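Local atomic coordinates of Two-component sensor histidine kinase (Nostoc sp., PDB entry 3OLO), a protein that probably serves as the sensor PAS domain of a two-component histidine kinase, which would relay a signal through phosphorylation of a histidine. Residues N20-S26 with Y37-T42; F93-L99 with C111-K117; G30-L36 with E106-S110. All blocks are in the same frame, centred on the assembly; numbering follows the deposited sequence.

Interaction 1 of 3, residues N20-S26 with Y37-T42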
loop_
_atom_site.group_PDB
_atom_site.type_symbol
_atom_site.label_atom_id
_atom_site.label_comp_id
_atom_site.label_asym_id
_atom_site.label_seq_id
_atom_site.Cartn_x
_atom_site.Cartn_y
_atom_site.Cartn_z
ATOM N N ASN A 20 -0.569 3.786 4.193
ATOM C CA ASN A 20 -0.261 5.151 4.579
ATOM C C ASN A 20 1.206 5.345 4.863
ATOM O O ASN A 20 1.685 6.461 4.891
ATOM C CB ASN A 20 -1.125 5.571 5.752
ATOM C CG ASN A 20 -2.510 5.919 5.308
ATOM O OD1 ASN A 20 -2.684 6.701 4.372
ATOM N ND2 ASN A 20 -3.502 5.316 5.928
ATOM N N ASN A 21 1.927 4.248 5.052
ATOM C CA ASN A 21 3.365 4.346 5.198
ATOM C C ASN A 21 4.084 4.132 3.880
ATOM O O ASN A 21 5.279 4.389 3.775
ATOM C CB ASN A 21 3.860 3.387 6.278
ATOM C CG ASN A 21 3.718 3.986 7.663
ATOM O OD1 ASN A 21 4.512 4.837 8.057
ATOM N ND2 ASN A 21 2.680 3.584 8.390
ATOM N N ALA A 22 3.354 3.688 2.864
ATOM C CA ALA A 22 3.948 3.529 1.546
ATOM C C ALA A 22 4.350 4.885 0.968
ATOM O O ALA A 22 3.596 5.854 1.006
ATOM C CB ALA A 22 2.994 2.827 0.608
ATOM N N VAL A 23 5.550 4.927 0.417
ATOM C CA VAL A 23 6.075 6.109 -0.242
ATOM C C VAL A 23 5.247 6.564 -1.457
ATOM O O VAL A 23 5.178 7.752 -1.763
ATOM C CB VAL A 23 7.537 5.842 -0.676
ATOM C CG1 VAL A 23 7.960 6.770 -1.789
ATOM C CG2 VAL A 23 8.475 5.961 0.520
ATOM N N GLU A 24 4.634 5.631 -2.167
ATOM C CA GLU A 24 3.955 5.988 -3.405
ATOM C C GLU A 24 2.546 6.525 -3.152
ATOM O O GLU A 24 1.812 6.000 -2.325
ATOM C CB GLU A 24 3.884 4.790 -4.353
ATOM C CG GLU A 24 2.929 5.025 -5.516
ATOM C CD GLU A 24 3.408 4.406 -6.816
ATOM O OE1 GLU A 24 3.891 3.260 -6.783
ATOM O OE2 GLU A 24 3.303 5.066 -7.873
ATOM N N ALA A 25 2.168 7.565 -3.882
ATOM C CA ALA A 25 0.806 8.071 -3.799
ATOM C C ALA A 25 -0.163 7.017 -4.323
ATOM O O ALA A 25 -0.048 6.553 -5.452
ATOM C CB ALA A 25 0.664 9.368 -4.571
ATOM N N SER A 26 -1.118 6.648 -3.480
ATOM C CA SER A 26 -2.109 5.630 -3.795
ATOM C C SER A 26 -3.470 6.146 -3.367
ATOM O O SER A 26 -3.597 6.735 -2.289
ATOM C CB SER A 26 -1.830 4.342 -3.008
ATOM O OG SER A 26 -0.483 3.918 -3.132
ATOM N N TYR A 37 -10.777 7.234 -0.833
ATOM C CA TYR A 37 -9.735 6.928 0.120
ATOM C C TYR A 37 -8.422 7.438 -0.449
ATOM O O TYR A 37 -8.151 7.251 -1.624
ATOM C CB TYR A 37 -9.662 5.413 0.362
ATOM C CG TYR A 37 -8.637 5.059 1.399
ATOM C CD1 TYR A 37 -7.295 4.961 1.068
ATOM C CD2 TYR A 37 -9.003 4.864 2.721
ATOM C CE1 TYR A 37 -6.341 4.655 2.030
ATOM C CE2 TYR A 37 -8.061 4.555 3.681
ATOM C CZ TYR A 37 -6.735 4.459 3.332
ATOM O OH TYR A 37 -5.800 4.172 4.294
ATOM N N VAL A 38 -7.616 8.097 0.374
ATOM C CA VAL A 38 -6.313 8.587 -0.067
ATOM C C VAL A 38 -5.293 8.255 0.991
ATOM O O VAL A 38 -5.614 8.331 2.173
ATOM C CB VAL A 38 -6.305 10.137 -0.280
ATOM C CG1 VAL A 38 -7.181 10.514 -1.451
ATOM C CG2 VAL A 38 -6.759 10.882 0.997
ATOM N N ASN A 39 -4.073 7.892 0.579
ATOM C CA ASN A 39 -2.985 7.676 1.534
ATOM C C ASN A 39 -2.181 8.956 1.753
ATOM O O ASN A 39 -2.302 9.908 0.989
ATOM C CB ASN A 39 -2.083 6.488 1.132
ATOM C CG ASN A 39 -1.066 6.830 0.042
ATOM O OD1 ASN A 39 -1.195 7.816 -0.671
ATOM N ND2 ASN A 39 -0.049 5.976 -0.101
ATOM N N ASP A 40 -1.385 8.980 2.818
ATOM C CA ASP A 40 -0.622 10.171 3.179
ATOM C C ASP A 40 0.209 10.716 2.003
ATOM O O ASP A 40 0.275 11.927 1.799
ATOM C CB ASP A 40 0.284 9.882 4.386
ATOM C CG ASP A 40 -0.500 9.570 5.666
ATOM O OD1 ASP A 40 -1.730 9.768 5.705
ATOM O OD2 ASP A 40 0.124 9.134 6.653
ATOM N N ALA A 41 0.842 9.837 1.229
ATOM C CA ALA A 41 1.659 10.295 0.102
ATOM C C ALA A 41 0.823 11.084 -0.923
ATOM O O ALA A 41 1.310 12.044 -1.518
ATOM C CB ALA A 41 2.387 9.115 -0.576
ATOM N N THR A 42 -0.432 10.687 -1.128
ATOM C CA THR A 42 -1.336 11.445 -1.995
ATOM C C THR A 42 -1.651 12.849 -1.448
ATOM O O THR A 42 -1.709 13.814 -2.202
ATOM C CB THR A 42 -2.667 10.693 -2.205
ATOM O OG1 THR A 42 -2.427 9.511 -2.969
ATOM C CG2 THR A 42 -3.670 11.564 -2.963
HETATM O O HOH W 1 1.729 7.091 2.203
#
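The amide of Asn39 is approached by backbone groups of 24-26 over a face and at its edge. Ser26 N donates to Asn39 OD1 from above the carbonyl plane (3.0 Å, 174° at the hydrogen), while Thr42 N reaches the same oxygen (also 3.0 Å) from the opposite face. In the amide plane, Asn39 ND2 donates to Glu24 O at 2.9 Å, an oxygen that also takes the hydroxyl of Ser26; ND2 donates as well to Ile19 O of helix 8-21. A second tie runs backward, Asn39 N to Ser26 O at 3.1 Å. The torsion that sets CG between backbone N and carbonyl carbon (chi1 79°) folds the amide back over the start of helix 40-46, and the Thr42 N bond makes Asn39 its N-cap. Replacing Asn39 by a leucine would probably leave Ser26 N, Glu24 O and Thr42 N without this side-chain partner and weaken the cap. The amide of Asn20 uses a lone pair of OD1 in its own plane to receive Asp40 N (3.0 Å), and its plane lies 31° from the Tyr37 ring, whose OH is bonded to His16. Asp40 itself pairs with Arg50. A water accepts a hydrogen bond from Ala41 N. One asparagine amide thus serves both as helix cap and as backbone mimic, joining helix 8-21, strand 25-29 and helix 40-46 through polar bonds rather than apolar packing.

Interaction 2 of 3, residues F93-L99 with C111-K117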
loop_
_atom_site.group_PDB
_atom_site.type_symbol
_atom_site.label_atom_id
_atom_site.label_comp_id
_atom_site.label_asym_id
_atom_site.label_seq_id
_atom_site.Cartn_x
_atom_site.Cartn_y
_atom_site.Cartn_z
ATOM N N PHE A 93 2.460 19.650 -12.402
ATOM C CA PHE A 93 3.510 18.664 -12.616
ATOM C C PHE A 93 2.988 17.428 -13.352
ATOM O O PHE A 93 1.815 17.068 -13.235
ATOM C CB PHE A 93 4.162 18.277 -11.277
ATOM C CG PHE A 93 3.178 17.851 -10.214
ATOM C CD1 PHE A 93 2.473 18.798 -9.482
ATOM C CD2 PHE A 93 2.967 16.501 -9.942
ATOM C CE1 PHE A 93 1.574 18.415 -8.503
ATOM C CE2 PHE A 93 2.074 16.108 -8.962
ATOM C CZ PHE A 93 1.372 17.061 -8.239
ATOM N N LEU A 94 3.866 16.794 -14.123
ATOM C CA LEU A 94 3.521 15.563 -14.819
ATOM C C LEU A 94 3.570 14.377 -13.863
ATOM O O LEU A 94 4.479 14.273 -13.040
ATOM C CB LEU A 94 4.495 15.333 -15.961
ATOM C CG LEU A 94 4.147 14.227 -16.947
ATOM C CD1 LEU A 94 2.856 14.548 -17.690
ATOM C CD2 LEU A 94 5.302 14.042 -17.914
ATOM N N VAL A 95 2.579 13.497 -13.973
ATOM C CA VAL A 95 2.550 12.242 -13.226
ATOM C C VAL A 95 2.211 11.077 -14.158
ATOM O O VAL A 95 1.778 11.272 -15.295
ATOM C CB VAL A 95 1.497 12.267 -12.096
ATOM C CG1 VAL A 95 1.744 13.429 -11.154
ATOM C CG2 VAL A 95 0.094 12.368 -12.672
ATOM N N GLU A 96 2.414 9.867 -13.652
ATOM C CA GLU A 96 2.030 8.643 -14.337
ATOM C C GLU A 96 1.068 7.907 -13.416
ATOM O O GLU A 96 1.431 7.536 -12.297
ATOM C CB GLU A 96 3.272 7.798 -14.632
ATOM C CG GLU A 96 2.993 6.396 -15.138
ATOM C CD GLU A 96 4.279 5.627 -15.427
ATOM O OE1 GLU A 96 4.705 4.836 -14.566
ATOM O OE2 GLU A 96 4.872 5.811 -16.507
HETATM N N MSE A 97 -0.171 7.742 -13.868
HETATM C CA MSE A 97 -1.198 7.057 -13.088
HETATM C C MSE A 97 -1.353 5.632 -13.581
HETATM O O MSE A 97 -1.420 5.405 -14.784
HETATM C CB MSE A 97 -2.562 7.730 -13.273
HETATM C CG MSE A 97 -2.761 9.058 -12.637
HETATM SE SE MSE A 97 -4.542 9.772 -13.148
HETATM C CE MSE A 97 -5.699 8.679 -12.061
ATOM N N SER A 98 -1.441 4.686 -12.649
ATOM C CA SER A 98 -1.816 3.307 -12.957
ATOM C C SER A 98 -3.154 3.001 -12.297
ATOM O O SER A 98 -3.319 3.177 -11.093
ATOM C CB SER A 98 -0.756 2.330 -12.461
ATOM O OG SER A 98 0.410 2.415 -13.255
ATOM N N LEU A 99 -4.122 2.573 -13.092
ATOM C CA LEU A 99 -5.453 2.309 -12.584
ATOM C C LEU A 99 -5.773 0.839 -12.692
ATOM O O LEU A 99 -5.438 0.204 -13.688
ATOM C CB LEU A 99 -6.494 3.046 -13.399
ATOM C CG LEU A 99 -6.424 4.556 -13.408
ATOM C CD1 LEU A 99 -5.541 5.033 -14.551
ATOM C CD2 LEU A 99 -7.837 5.076 -13.540
ATOM N N CYS A 111 -8.453 1.499 -8.005
ATOM C CA CYS A 111 -7.232 1.722 -7.269
ATOM C C CYS A 111 -6.287 2.434 -8.202
ATOM O O CYS A 111 -6.111 2.034 -9.352
ATOM C CB CYS A 111 -6.626 0.388 -6.840
ATOM S SG CYS A 111 -7.611 -0.464 -5.603
ATOM N N VAL A 112 -5.671 3.487 -7.701
ATOM C CA VAL A 112 -4.812 4.309 -8.514
ATOM C C VAL A 112 -3.469 4.448 -7.816
ATOM O O VAL A 112 -3.417 4.772 -6.636
ATOM C CB VAL A 112 -5.452 5.695 -8.716
ATOM C CG1 VAL A 112 -4.563 6.588 -9.545
ATOM C CG2 VAL A 112 -6.807 5.544 -9.371
ATOM N N PHE A 113 -2.390 4.172 -8.538
ATOM C CA PHE A 113 -1.045 4.482 -8.064
ATOM C C PHE A 113 -0.432 5.565 -8.945
ATOM O O PHE A 113 -0.501 5.494 -10.172
ATOM C CB PHE A 113 -0.188 3.227 -8.058
ATOM C CG PHE A 113 -0.708 2.173 -7.135
ATOM C CD1 PHE A 113 -1.644 1.255 -7.574
ATOM C CD2 PHE A 113 -0.301 2.132 -5.814
ATOM C CE1 PHE A 113 -2.139 0.293 -6.720
ATOM C CE2 PHE A 113 -0.788 1.166 -4.955
ATOM C CZ PHE A 113 -1.718 0.257 -5.408
ATOM N N VAL A 114 0.171 6.566 -8.313
ATOM C CA VAL A 114 0.644 7.743 -9.034
ATOM C C VAL A 114 2.111 8.024 -8.737
ATOM O O VAL A 114 2.510 8.170 -7.586
ATOM C CB VAL A 114 -0.206 8.967 -8.693
ATOM C CG1 VAL A 114 0.143 10.153 -9.603
ATOM C CG2 VAL A 114 -1.671 8.599 -8.832
ATOM N N ARG A 115 2.911 8.064 -9.796
ATOM C CA ARG A 115 4.326 8.374 -9.689
ATOM C C ARG A 115 4.530 9.779 -10.203
ATOM O O ARG A 115 4.065 10.123 -11.284
ATOM C CB ARG A 115 5.164 7.410 -10.529
ATOM C CG ARG A 115 5.316 6.025 -9.942
ATOM C CD ARG A 115 6.034 5.083 -10.900
ATOM N NE ARG A 115 5.095 4.347 -11.745
ATOM C CZ ARG A 115 5.439 3.347 -12.553
ATOM N NH1 ARG A 115 4.515 2.733 -13.285
ATOM N NH2 ARG A 115 6.705 2.960 -12.634
ATOM N N GLU A 116 5.230 10.593 -9.433
ATOM C CA GLU A 116 5.551 11.929 -9.883
ATOM C C GLU A 116 6.661 11.810 -10.918
ATOM O O GLU A 116 7.772 11.380 -10.602
ATOM C CB GLU A 116 5.990 12.790 -8.699
ATOM C CG GLU A 116 5.837 14.283 -8.930
ATOM C CD GLU A 116 5.811 15.084 -7.637
ATOM O OE1 GLU A 116 5.923 14.489 -6.540
ATOM O OE2 GLU A 116 5.667 16.319 -7.725
ATOM N N LYS A 117 6.344 12.159 -12.161
ATOM C CA LYS A 117 7.339 12.193 -13.226
ATOM C C LYS A 117 7.895 13.606 -13.399
ATOM O O LYS A 117 8.966 13.797 -13.975
ATOM C CB LYS A 117 6.728 11.705 -14.541
ATOM C CG LYS A 117 6.295 10.240 -14.518
ATOM C CD LYS A 117 7.389 9.339 -13.938
ATOM C CE LYS A 117 7.062 7.850 -14.103
ATOM N NZ LYS A 117 8.113 6.947 -13.532
#
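Glu96 and Arg115 form a hydrogen-bonded antiparallel pair, Glu96 N giving to Arg115 O (2.9 Å) and Arg115 N to Glu96 O (3.0 Å). Followed outward, the Glu96 side chain first meets lysine carbons: CB lies 3.8 Å from Lys117 CE. With CG anti to the backbone N (chi1 170°) and the chain extended beyond it, CD arrives 3.4 Å above the guanidinium plane of Arg115, toward its rim. OE1 makes a salt bridge with Arg115 NH1, but is modelled too close to that group for its place or the pose of the pair to be trusted; OE2 pairs with Lys82. On the other face, Met97, modelled as selenomethionine, puts CG 4.0 Å from Val114 CG2, then bends at its third torsion to press CE on Val112 CG1 at 3.5 Å, a tight fit. Val95 CB meets Val114 CG1 at the same 3.5 Å. The strand axes are 4.6 Å apart and run 160° to each other, as in a twisted hairpin. In the sheet, strand 78-86 flanks 92-104 and strand 25-29 flanks 107-116; Met45 of helix 40-46 packs on Phe93 and Val114, while Leu18 of the second subunit meets Phe113 on the opposite face.

Interaction 3 of 3, residues G30-L36 with E106-S110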
loop_
_atom_site.group_PDB
_atom_site.type_symbol
_atom_site.label_atom_id
_atom_site.label_comp_id
_atom_site.label_asym_id
_atom_site.label_seq_id
_atom_site.Cartn_x
_atom_site.Cartn_y
_atom_site.Cartn_z
ATOM N N GLY A 30 -14.266 6.565 -6.809
ATOM C CA GLY A 30 -15.561 5.958 -7.068
ATOM C C GLY A 30 -15.932 6.065 -8.538
ATOM O O GLY A 30 -15.152 6.546 -9.354
ATOM N N ASP A 31 -17.137 5.634 -8.881
ATOM C CA ASP A 31 -17.503 5.493 -10.282
ATOM C C ASP A 31 -17.594 6.855 -10.987
ATOM O O ASP A 31 -17.504 6.931 -12.211
ATOM C CB ASP A 31 -18.816 4.705 -10.409
ATOM C CG ASP A 31 -18.938 3.966 -11.741
ATOM O OD1 ASP A 31 -17.925 3.430 -12.243
ATOM O OD2 ASP A 31 -20.058 3.921 -12.289
ATOM N N ASN A 32 -17.764 7.927 -10.218
ATOM C CA ASN A 32 -17.768 9.277 -10.788
ATOM C C ASN A 32 -16.455 10.020 -10.525
ATOM O O ASN A 32 -16.408 11.242 -10.577
ATOM C CB ASN A 32 -18.939 10.098 -10.249
ATOM C CG ASN A 32 -20.176 9.258 -10.000
ATOM O OD1 ASN A 32 -20.763 8.706 -10.933
ATOM N ND2 ASN A 32 -20.584 9.164 -8.736
ATOM N N TRP A 33 -15.403 9.263 -10.237
ATOM C CA TRP A 33 -14.055 9.797 -10.049
ATOM C C TRP A 33 -13.915 10.656 -8.791
ATOM O O TRP A 33 -12.946 11.393 -8.648
ATOM C CB TRP A 33 -13.593 10.581 -11.287
ATOM C CG TRP A 33 -13.987 9.920 -12.564
ATOM C CD1 TRP A 33 -15.017 10.279 -13.388
ATOM C CD2 TRP A 33 -13.380 8.769 -13.158
ATOM N NE1 TRP A 33 -15.084 9.424 -14.463
ATOM C CE2 TRP A 33 -14.090 8.488 -14.347
ATOM C CE3 TRP A 33 -12.304 7.945 -12.804
ATOM C CZ2 TRP A 33 -13.763 7.414 -15.182
ATOM C CZ3 TRP A 33 -11.976 6.877 -13.637
ATOM C CH2 TRP A 33 -12.707 6.622 -14.810
ATOM N N GLN A 34 -14.876 10.549 -7.882
ATOM C CA GLN A 34 -14.743 11.132 -6.547
ATOM C C GLN A 34 -13.723 10.332 -5.730
ATOM O O GLN A 34 -13.706 9.111 -5.791
ATOM C CB GLN A 34 -16.098 11.152 -5.825
ATOM C CG GLN A 34 -16.640 9.788 -5.354
ATOM C CD GLN A 34 -17.453 9.042 -6.415
ATOM O OE1 GLN A 34 -17.061 8.958 -7.577
ATOM N NE2 GLN A 34 -18.595 8.497 -6.007
ATOM N N PHE A 35 -12.853 11.015 -4.989
ATOM C CA PHE A 35 -11.953 10.328 -4.064
ATOM C C PHE A 35 -12.755 9.618 -2.967
ATOM O O PHE A 35 -13.706 10.167 -2.429
ATOM C CB PHE A 35 -10.981 11.314 -3.415
ATOM C CG PHE A 35 -10.022 11.942 -4.378
ATOM C CD1 PHE A 35 -8.884 11.254 -4.795
ATOM C CD2 PHE A 35 -10.252 13.228 -4.864
ATOM C CE1 PHE A 35 -7.988 11.832 -5.690
ATOM C CE2 PHE A 35 -9.375 13.820 -5.760
ATOM C CZ PHE A 35 -8.227 13.118 -6.177
ATOM N N LEU A 36 -12.357 8.396 -2.637
ATOM C CA LEU A 36 -13.020 7.625 -1.593
ATOM C C LEU A 36 -12.047 7.341 -0.469
ATOM O O LEU A 36 -12.433 7.202 0.693
ATOM C CB LEU A 36 -13.529 6.293 -2.147
ATOM C CG LEU A 36 -14.535 6.393 -3.289
ATOM C CD1 LEU A 36 -14.902 5.005 -3.773
ATOM C CD2 LEU A 36 -15.771 7.160 -2.854
ATOM N N GLU A 106 -21.846 -3.600 -4.438
ATOM C CA GLU A 106 -22.478 -2.758 -5.457
ATOM C C GLU A 106 -21.659 -1.515 -5.798
ATOM O O GLU A 106 -22.180 -0.554 -6.369
ATOM C CB GLU A 106 -23.888 -2.350 -5.024
ATOM C CG GLU A 106 -23.979 -1.749 -3.630
ATOM C CD GLU A 106 -25.401 -1.346 -3.270
ATOM O OE1 GLU A 106 -26.343 -2.112 -3.588
ATOM O OE2 GLU A 106 -25.580 -0.260 -2.676
ATOM N N ARG A 107 -20.375 -1.539 -5.460
ATOM C CA ARG A 107 -19.503 -0.401 -5.733
ATOM C C ARG A 107 -18.432 -0.777 -6.739
ATOM O O ARG A 107 -17.653 -1.688 -6.499
ATOM C CB ARG A 107 -18.821 0.076 -4.450
ATOM C CG ARG A 107 -19.236 1.460 -4.009
ATOM C CD ARG A 107 -18.062 2.428 -4.019
ATOM N NE ARG A 107 -18.509 3.814 -4.166
ATOM C CZ ARG A 107 -18.712 4.422 -5.335
ATOM N NH1 ARG A 107 -19.126 5.683 -5.354
ATOM N NH2 ARG A 107 -18.507 3.777 -6.483
ATOM N N ARG A 108 -18.400 -0.084 -7.869
ATOM C CA ARG A 108 -17.252 -0.161 -8.749
ATOM C C ARG A 108 -16.352 1.023 -8.412
ATOM O O ARG A 108 -16.827 2.141 -8.209
ATOM C CB ARG A 108 -17.672 -0.136 -10.218
ATOM C CG ARG A 108 -16.525 -0.393 -11.191
ATOM C CD ARG A 108 -17.042 -0.809 -12.556
ATOM N NE ARG A 108 -16.000 -0.783 -13.579
ATOM C CZ ARG A 108 -15.166 -1.790 -13.830
ATOM N NH1 ARG A 108 -14.252 -1.673 -14.786
ATOM N NH2 ARG A 108 -15.238 -2.912 -13.125
ATOM N N PHE A 109 -15.054 0.774 -8.326
ATOM C CA PHE A 109 -14.112 1.832 -7.980
ATOM C C PHE A 109 -12.768 1.477 -8.567
ATOM O O PHE A 109 -12.587 0.382 -9.068
ATOM C CB PHE A 109 -14.007 1.984 -6.466
ATOM C CG PHE A 109 -13.545 0.738 -5.766
ATOM C CD1 PHE A 109 -14.415 -0.309 -5.544
ATOM C CD2 PHE A 109 -12.242 0.623 -5.326
ATOM C CE1 PHE A 109 -13.989 -1.457 -4.896
ATOM C CE2 PHE A 109 -11.811 -0.514 -4.679
ATOM C CZ PHE A 109 -12.686 -1.558 -4.464
ATOM N N SER A 110 -11.829 2.405 -8.541
ATOM C CA SER A 110 -10.514 2.090 -9.055
ATOM C C SER A 110 -9.471 2.347 -7.994
ATOM O O SER A 110 -9.620 3.227 -7.162
ATOM C CB SER A 110 -10.214 2.879 -10.329
ATOM O OG SER A 110 -10.326 4.260 -10.096
HETATM O O HOH W 2 -13.110 5.038 -10.888
#
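Arg107 spreads its guanidinium along the Gly30 turn and Leu36, and it has more surface buried here than any other residue of the two segments. One face carries Gly30 CA, 3.5 Å above the plane, and Leu36 CD1, which is 3.8 Å from Arg107 NE. The first two torsions of the arginine, -114° and -117°, both lie away from staggered values, which suggests some cost in bringing the group here. Gln34 NE2 comes to the guanidinium edge, 2.9 Å from Arg107 NH1; as modelled both are donors, so this is proximity and not a bond. Asp31, second in buried surface, sits over the opposing backbone: its CB is 3.9 Å from Arg108 O. Its carboxylate stays short of a salt bridge, with OD1 4.8 Å from Arg108 NE. Leu36 reaches past Arg107 to place CD1 4.1 Å from Phe109 CB. No direct hydrogen bond crosses the contact; a water instead donates to Gly30 O and is also hydrogen-bonded to Ser110 OG. The loop keeps its own shape through a type I turn closed by Trp33 N to Gly30 O at 2.9 Å. Strand 25-29 separates strands 35-38 and 107-116 in the sheet, so this contact joins the two near that middle strand's end. Phe109 also meets Leu102 of strand 92-104 and, edge-to-face, Phe14 and Tyr17 of the second subunit.

All three interactions belong to one antiparallel sheet with strand order 2-1-5-4-3, the PAS arrangement. Interactions 1 and 2 have centres about 12 Å apart and touch through neighbouring strands 25-29 and 107-116, where Ala25 O and Val114 N, 2.9 Å apart, probably hydrogen-bond. Interaction 3 lies about 17 Å from each, across the chain's centre, yet shares strand 35-38 with interaction 1 and strand 107-116 with interaction 2. Along the sequence interaction 1 closes before interaction 2 opens, whereas interaction 3 alternates with both, so it ties the N-terminal strands to the C-terminal hairpin. Each reaches the second subunit, consistent with a sheet that also takes part in dimer packing.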